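Conserved uncharacterized protein (predicted phosphoesterase COG0622) (Streptococcus pneumoniae, PDB 3CK2) is a predicted metal-dependent phosphoesterase of the calcineurin-like superfamily, binding two manganese ions and probably hydrolysing a phosphoester substrate that is not yet identified. Local coordinates at residues T78-N91 with W100-L114. Numbering follows the deposited sequence.
Sequences TKIIQTHGHLFDIN and WAQEEEAAICLYGHL
K79 O takes two backbone N-H groups at once, from A107 at 2.7 Å and, more directly in line, from I108. This double grip starts the parallel pairing of strands 78-83 and 108-110, the two strands of a beta-alpha-beta unit whose connection carries helix 95-103. From there I81 N gives to I108 O, L110 N to I81 O and T83 N to L110 O. K79 reaches out fully extended to E104, where its NZ binds E104 O in the carbonyl plane, on a lone pair, at 2.8 Å, and pairs as a salt bridge with E104 OE1 (3.1 Å). I81 joins helix to sheet: with CG1 between backbone N and carbonyl carbon (chi1 73°), its CD1 sits over the W100 six-membered ring, 3.5 Å from the centroid. F88 CZ comes to W100 CE3 (3.6 Å) from the other side, the two rings nearly parallel but barely overlapping. Past the strands, both segments run on to the metal site, where H84 NE2 and H113 ND1 bind the same manganese, completed by D41 and N60. G112 N holds H84 O, while H84 ND1 bonds to N39 O; held at ND1 and, through NE2, by the metal, the ring should have its rotation fixed. The H113 ring lies between a water and H86 CB, the latter 3.8 Å from its centroid.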
loop_
_atom_site.group_PDB
_atom_site.type_symbol
_atom_site.label_atom_id
_atom_site.label_comp_id
_atom_site.label_asym_id
_atom_site.label_seq_id
_atom_site.Cartn_x
_atom_site.Cartn_y
_atom_site.Cartn_z
ATOM N N THR A 78 -5.057 14.567 3.576
ATOM C CA THR A 78 -4.862 13.482 2.624
ATOM C C THR A 78 -5.800 12.299 2.868
ATOM O O THR A 78 -5.644 11.579 3.846
ATOM C CB THR A 78 -3.434 12.974 2.718
ATOM O OG1 THR A 78 -2.551 14.069 2.492
ATOM C CG2 THR A 78 -3.167 11.845 1.693
ATOM N N LYS A 79 -6.755 12.091 1.963
ATOM C CA LYS A 79 -7.650 10.930 2.011
ATOM C C LYS A 79 -7.075 9.749 1.209
ATOM O O LYS A 79 -6.933 9.806 -0.031
ATOM C CB LYS A 79 -9.018 11.291 1.473
ATOM C CG LYS A 79 -10.021 10.144 1.494
ATOM C CD LYS A 79 -11.420 10.657 1.126
ATOM C CE LYS A 79 -12.467 9.580 1.247
ATOM N NZ LYS A 79 -13.822 10.125 1.067
ATOM N N ILE A 80 -6.765 8.684 1.945
ATOM C CA ILE A 80 -6.192 7.492 1.424
ATOM C C ILE A 80 -7.323 6.437 1.468
ATOM O O ILE A 80 -8.035 6.309 2.471
ATOM C CB ILE A 80 -4.967 7.068 2.306
ATOM C CG1 ILE A 80 -3.927 8.214 2.309
ATOM C CG2 ILE A 80 -4.382 5.722 1.847
ATOM C CD1 ILE A 80 -2.773 8.106 3.323
ATOM N N ILE A 81 -7.509 5.731 0.352
ATOM C CA ILE A 81 -8.392 4.579 0.292
ATOM C C ILE A 81 -7.503 3.376 -0.030
ATOM O O ILE A 81 -6.430 3.517 -0.590
ATOM C CB ILE A 81 -9.615 4.776 -0.673
ATOM C CG1 ILE A 81 -9.224 4.725 -2.158
ATOM C CG2 ILE A 81 -10.342 6.117 -0.368
ATOM C CD1 ILE A 81 -10.450 4.829 -3.111
ATOM N N GLN A 82 -7.970 2.207 0.367
ATOM C CA GLN A 82 -7.164 1.019 0.454
ATOM C C GLN A 82 -8.041 -0.208 0.275
ATOM O O GLN A 82 -9.071 -0.362 0.941
ATOM C CB GLN A 82 -6.540 0.983 1.838
ATOM C CG GLN A 82 -5.534 -0.070 2.061
ATOM C CD GLN A 82 -5.094 -0.167 3.498
ATOM O OE1 GLN A 82 -5.667 0.482 4.398
ATOM N NE2 GLN A 82 -4.093 -1.007 3.738
ATOM N N THR A 83 -7.612 -1.092 -0.607
ATOM C CA THR A 83 -8.317 -2.351 -0.848
ATOM C C THR A 83 -7.306 -3.337 -1.382
ATOM O O THR A 83 -6.239 -2.929 -1.834
ATOM C CB THR A 83 -9.540 -2.146 -1.823
ATOM O OG1 THR A 83 -10.416 -3.262 -1.738
ATOM C CG2 THR A 83 -9.118 -1.956 -3.271
ATOM N N HIS A 84 -7.600 -4.635 -1.313
ATOM C CA HIS A 84 -6.702 -5.618 -1.937
ATOM C C HIS A 84 -6.725 -5.519 -3.453
ATOM O O HIS A 84 -5.696 -5.346 -4.076
ATOM C CB HIS A 84 -7.005 -7.029 -1.470
ATOM C CG HIS A 84 -5.973 -8.042 -1.865
ATOM N ND1 HIS A 84 -4.677 -8.004 -1.391
ATOM C CD2 HIS A 84 -6.056 -9.150 -2.650
ATOM C CE1 HIS A 84 -4.009 -9.051 -1.860
ATOM N NE2 HIS A 84 -4.818 -9.760 -2.626
ATOM N N GLY A 85 -7.900 -5.609 -4.047
ATOM C CA GLY A 85 -8.071 -5.403 -5.509
ATOM C C GLY A 85 -8.911 -6.464 -6.193
ATOM O O GLY A 85 -9.521 -6.195 -7.198
ATOM N N HIS A 86 -8.963 -7.653 -5.609
ATOM C CA HIS A 86 -9.701 -8.779 -6.165
ATOM C C HIS A 86 -11.200 -8.541 -6.293
ATOM O O HIS A 86 -11.854 -9.076 -7.220
ATOM C CB HIS A 86 -9.428 -10.068 -5.343
ATOM C CG HIS A 86 -9.909 -10.023 -3.926
ATOM N ND1 HIS A 86 -9.387 -9.155 -2.998
ATOM C CD2 HIS A 86 -10.801 -10.795 -3.254
ATOM C CE1 HIS A 86 -9.974 -9.354 -1.829
ATOM N NE2 HIS A 86 -10.823 -10.356 -1.950
ATOM N N LEU A 87 -11.740 -7.738 -5.379
ATOM C CA LEU A 87 -13.143 -7.441 -5.390
ATOM C C LEU A 87 -13.457 -6.377 -6.425
ATOM O O LEU A 87 -14.632 -6.115 -6.645
ATOM C CB LEU A 87 -13.653 -6.997 -3.997
ATOM C CG LEU A 87 -13.457 -8.010 -2.865
ATOM C CD1 LEU A 87 -13.739 -7.364 -1.508
ATOM C CD2 LEU A 87 -14.313 -9.266 -3.105
ATOM N N PHE A 88 -12.425 -5.778 -7.047
ATOM C CA PHE A 88 -12.598 -4.792 -8.131
ATOM C C PHE A 88 -12.193 -5.370 -9.507
ATOM O O PHE A 88 -12.191 -4.678 -10.508
ATOM C CB PHE A 88 -11.820 -3.493 -7.813
ATOM C CG PHE A 88 -12.421 -2.707 -6.676
ATOM C CD1 PHE A 88 -13.353 -1.713 -6.917
ATOM C CD2 PHE A 88 -12.115 -3.019 -5.350
ATOM C CE1 PHE A 88 -13.937 -1.005 -5.863
ATOM C CE2 PHE A 88 -12.705 -2.325 -4.310
ATOM C CZ PHE A 88 -13.617 -1.313 -4.573
ATOM N N ASP A 89 -11.856 -6.658 -9.529
ATOM C CA ASP A 89 -11.468 -7.345 -10.756
ATOM C C ASP A 89 -10.349 -6.600 -11.462
ATOM O O ASP A 89 -10.403 -6.391 -12.678
ATOM C CB ASP A 89 -12.664 -7.513 -11.707
ATOM C CG ASP A 89 -13.812 -8.311 -11.095
ATOM O OD1 ASP A 89 -13.557 -9.373 -10.500
ATOM O OD2 ASP A 89 -14.982 -7.876 -11.230
ATOM N N ILE A 90 -9.337 -6.216 -10.695
ATOM C CA ILE A 90 -8.230 -5.419 -11.245
ATOM C C ILE A 90 -7.362 -6.185 -12.260
ATOM O O ILE A 90 -6.668 -5.562 -13.040
ATOM C CB ILE A 90 -7.360 -4.697 -10.164
ATOM C CG1 ILE A 90 -6.657 -5.679 -9.212
ATOM C CG2 ILE A 90 -8.211 -3.725 -9.409
ATOM C CD1 ILE A 90 -5.720 -4.978 -8.262
ATOM N N ASN A 91 -7.449 -7.520 -12.284
ATOM C CA ASN A 91 -6.776 -8.315 -13.330
ATOM C C ASN A 91 -7.489 -8.154 -14.678
ATOM O O ASN A 91 -6.927 -8.390 -15.731
ATOM C CB ASN A 91 -6.707 -9.797 -12.927
ATOM C CG ASN A 91 -5.478 -10.118 -12.073
ATOM O OD1 ASN A 91 -4.351 -10.053 -12.565
ATOM N ND2 ASN A 91 -5.692 -10.465 -10.795
ATOM N N TRP A 100 -14.418 3.926 -7.989
ATOM C CA TRP A 100 -14.516 3.988 -6.534
ATOM C C TRP A 100 -13.657 5.110 -6.017
ATOM O O TRP A 100 -14.094 5.847 -5.161
ATOM C CB TRP A 100 -14.090 2.644 -5.903
ATOM C CG TRP A 100 -13.993 2.653 -4.400
ATOM C CD1 TRP A 100 -14.949 3.097 -3.531
ATOM C CD2 TRP A 100 -12.903 2.182 -3.584
ATOM N NE1 TRP A 100 -14.522 2.950 -2.233
ATOM C CE2 TRP A 100 -13.272 2.388 -2.233
ATOM C CE3 TRP A 100 -11.649 1.626 -3.858
ATOM C CZ2 TRP A 100 -12.436 2.044 -1.159
ATOM C CZ3 TRP A 100 -10.821 1.285 -2.789
ATOM C CH2 TRP A 100 -11.224 1.488 -1.459
ATOM N N ALA A 101 -12.434 5.234 -6.537
ATOM C CA ALA A 101 -11.488 6.259 -6.092
ATOM C C ALA A 101 -11.999 7.665 -6.395
ATOM O O ALA A 101 -11.720 8.624 -5.661
ATOM C CB ALA A 101 -10.092 6.038 -6.731
ATOM N N GLN A 102 -12.754 7.783 -7.480
ATOM C CA GLN A 102 -13.289 9.061 -7.890
ATOM C C GLN A 102 -14.507 9.403 -7.033
ATOM O O GLN A 102 -14.647 10.546 -6.588
ATOM C CB GLN A 102 -13.664 9.028 -9.369
ATOM C CG GLN A 102 -12.570 8.556 -10.285
ATOM C CD GLN A 102 -11.955 9.660 -11.061
ATOM O OE1 GLN A 102 -12.611 10.239 -11.936
ATOM N NE2 GLN A 102 -10.677 9.972 -10.770
ATOM N N GLU A 103 -15.370 8.418 -6.768
ATOM C CA GLU A 103 -16.514 8.663 -5.882
ATOM C C GLU A 103 -16.073 9.034 -4.448
ATOM O O GLU A 103 -16.719 9.845 -3.789
ATOM C CB GLU A 103 -17.556 7.520 -5.939
ATOM C CG GLU A 103 -17.366 6.327 -4.986
ATOM C CD GLU A 103 -18.492 5.253 -5.108
ATOM O OE1 GLU A 103 -19.685 5.662 -5.255
ATOM O OE2 GLU A 103 -18.177 4.019 -5.049
ATOM N N GLU A 104 -14.950 8.473 -4.004
ATOM C CA GLU A 104 -14.354 8.802 -2.714
ATOM C C GLU A 104 -13.584 10.112 -2.721
ATOM O O GLU A 104 -13.263 10.627 -1.661
ATOM C CB GLU A 104 -13.363 7.704 -2.292
ATOM C CG GLU A 104 -13.966 6.364 -1.970
ATOM C CD GLU A 104 -14.848 6.380 -0.734
ATOM O OE1 GLU A 104 -14.758 7.301 0.109
ATOM O OE2 GLU A 104 -15.650 5.449 -0.602
ATOM N N GLU A 105 -13.252 10.626 -3.902
ATOM C CA GLU A 105 -12.328 11.746 -4.051
ATOM C C GLU A 105 -11.053 11.549 -3.207
ATOM O O GLU A 105 -10.673 12.406 -2.412
ATOM C CB GLU A 105 -13.042 13.064 -3.726
ATOM C CG GLU A 105 -13.820 13.634 -4.932
ATOM C CD GLU A 105 -15.164 14.214 -4.557
ATOM O OE1 GLU A 105 -15.200 15.140 -3.716
ATOM O OE2 GLU A 105 -16.191 13.743 -5.113
ATOM N N ALA A 106 -10.400 10.403 -3.409
ATOM C CA ALA A 106 -9.185 10.043 -2.673
ATOM C C ALA A 106 -7.971 10.851 -3.186
ATOM O O ALA A 106 -7.907 11.186 -4.365
ATOM C CB ALA A 106 -8.929 8.523 -2.796
ATOM N N ALA A 107 -7.021 11.167 -2.309
ATOM C CA ALA A 107 -5.705 11.630 -2.755
ATOM C C ALA A 107 -4.890 10.425 -3.293
ATOM O O ALA A 107 -4.154 10.524 -4.295
ATOM C CB ALA A 107 -4.945 12.342 -1.599
ATOM N N ILE A 108 -5.036 9.294 -2.599
ATOM C CA ILE A 108 -4.237 8.102 -2.824
ATOM C C ILE A 108 -5.133 6.864 -2.720
ATOM O O ILE A 108 -5.989 6.775 -1.848
ATOM C CB ILE A 108 -3.071 7.968 -1.801
ATOM C CG1 ILE A 108 -2.153 9.213 -1.846
ATOM C CG2 ILE A 108 -2.268 6.621 -2.057
ATOM C CD1 ILE A 108 -1.075 9.260 -0.732
ATOM N N CYS A 109 -4.932 5.937 -3.643
ATOM C CA CYS A 109 -5.635 4.663 -3.690
ATOM C C CYS A 109 -4.598 3.525 -3.629
ATOM O O CYS A 109 -3.767 3.377 -4.494
ATOM C CB CYS A 109 -6.462 4.586 -4.965
ATOM S SG CYS A 109 -7.356 3.010 -5.177
ATOM N N LEU A 110 -4.645 2.762 -2.554
ATOM C CA LEU A 110 -3.676 1.726 -2.264
ATOM C C LEU A 110 -4.310 0.385 -2.559
ATOM O O LEU A 110 -5.423 0.134 -2.142
ATOM C CB LEU A 110 -3.288 1.776 -0.782
ATOM C CG LEU A 110 -2.559 3.028 -0.297
ATOM C CD1 LEU A 110 -2.279 2.911 1.228
ATOM C CD2 LEU A 110 -1.246 3.267 -1.110
ATOM N N TYR A 111 -3.587 -0.462 -3.287
ATOM C CA TYR A 111 -4.068 -1.800 -3.645
ATOM C C TYR A 111 -2.892 -2.849 -3.603
ATOM O O TYR A 111 -1.716 -2.488 -3.473
ATOM C CB TYR A 111 -4.863 -1.757 -4.994
ATOM C CG TYR A 111 -4.044 -1.527 -6.227
ATOM C CD1 TYR A 111 -3.696 -2.580 -7.052
ATOM C CD2 TYR A 111 -3.630 -0.258 -6.593
ATOM C CE1 TYR A 111 -2.914 -2.383 -8.197
ATOM C CE2 TYR A 111 -2.818 -0.055 -7.745
ATOM C CZ TYR A 111 -2.471 -1.125 -8.531
ATOM O OH TYR A 111 -1.697 -0.947 -9.672
ATOM N N GLY A 112 -3.256 -4.139 -3.628
ATOM C CA GLY A 112 -2.319 -5.234 -3.681
ATOM C C GLY A 112 -2.713 -6.197 -4.803
ATOM O O GLY A 112 -2.949 -5.781 -5.937
ATOM N N HIS A 113 -2.714 -7.490 -4.483
ATOM C CA HIS A 113 -3.266 -8.562 -5.302
ATOM C C HIS A 113 -2.349 -8.981 -6.460
ATOM O O HIS A 113 -2.110 -10.189 -6.631
ATOM C CB HIS A 113 -4.702 -8.245 -5.751
ATOM C CG HIS A 113 -5.418 -9.406 -6.373
ATOM N ND1 HIS A 113 -5.538 -10.631 -5.757
ATOM C CD2 HIS A 113 -6.052 -9.525 -7.563
ATOM C CE1 HIS A 113 -6.199 -11.462 -6.546
ATOM N NE2 HIS A 113 -6.519 -10.812 -7.650
ATOM N N LEU A 114 -1.825 -8.007 -7.222
ATOM C CA LEU A 114 -1.011 -8.274 -8.448
ATOM C C LEU A 114 0.454 -8.699 -8.221
ATOM O O LEU A 114 1.062 -9.320 -9.090
ATOM C CB LEU A 114 -1.063 -7.074 -9.376
ATOM C CG LEU A 114 -2.492 -6.613 -9.778
ATOM C CD1 LEU A 114 -2.381 -5.405 -10.662
ATOM C CD2 LEU A 114 -3.355 -7.706 -10.482
HETATM O O HOH W 1 -3.517 -11.508 -8.914
#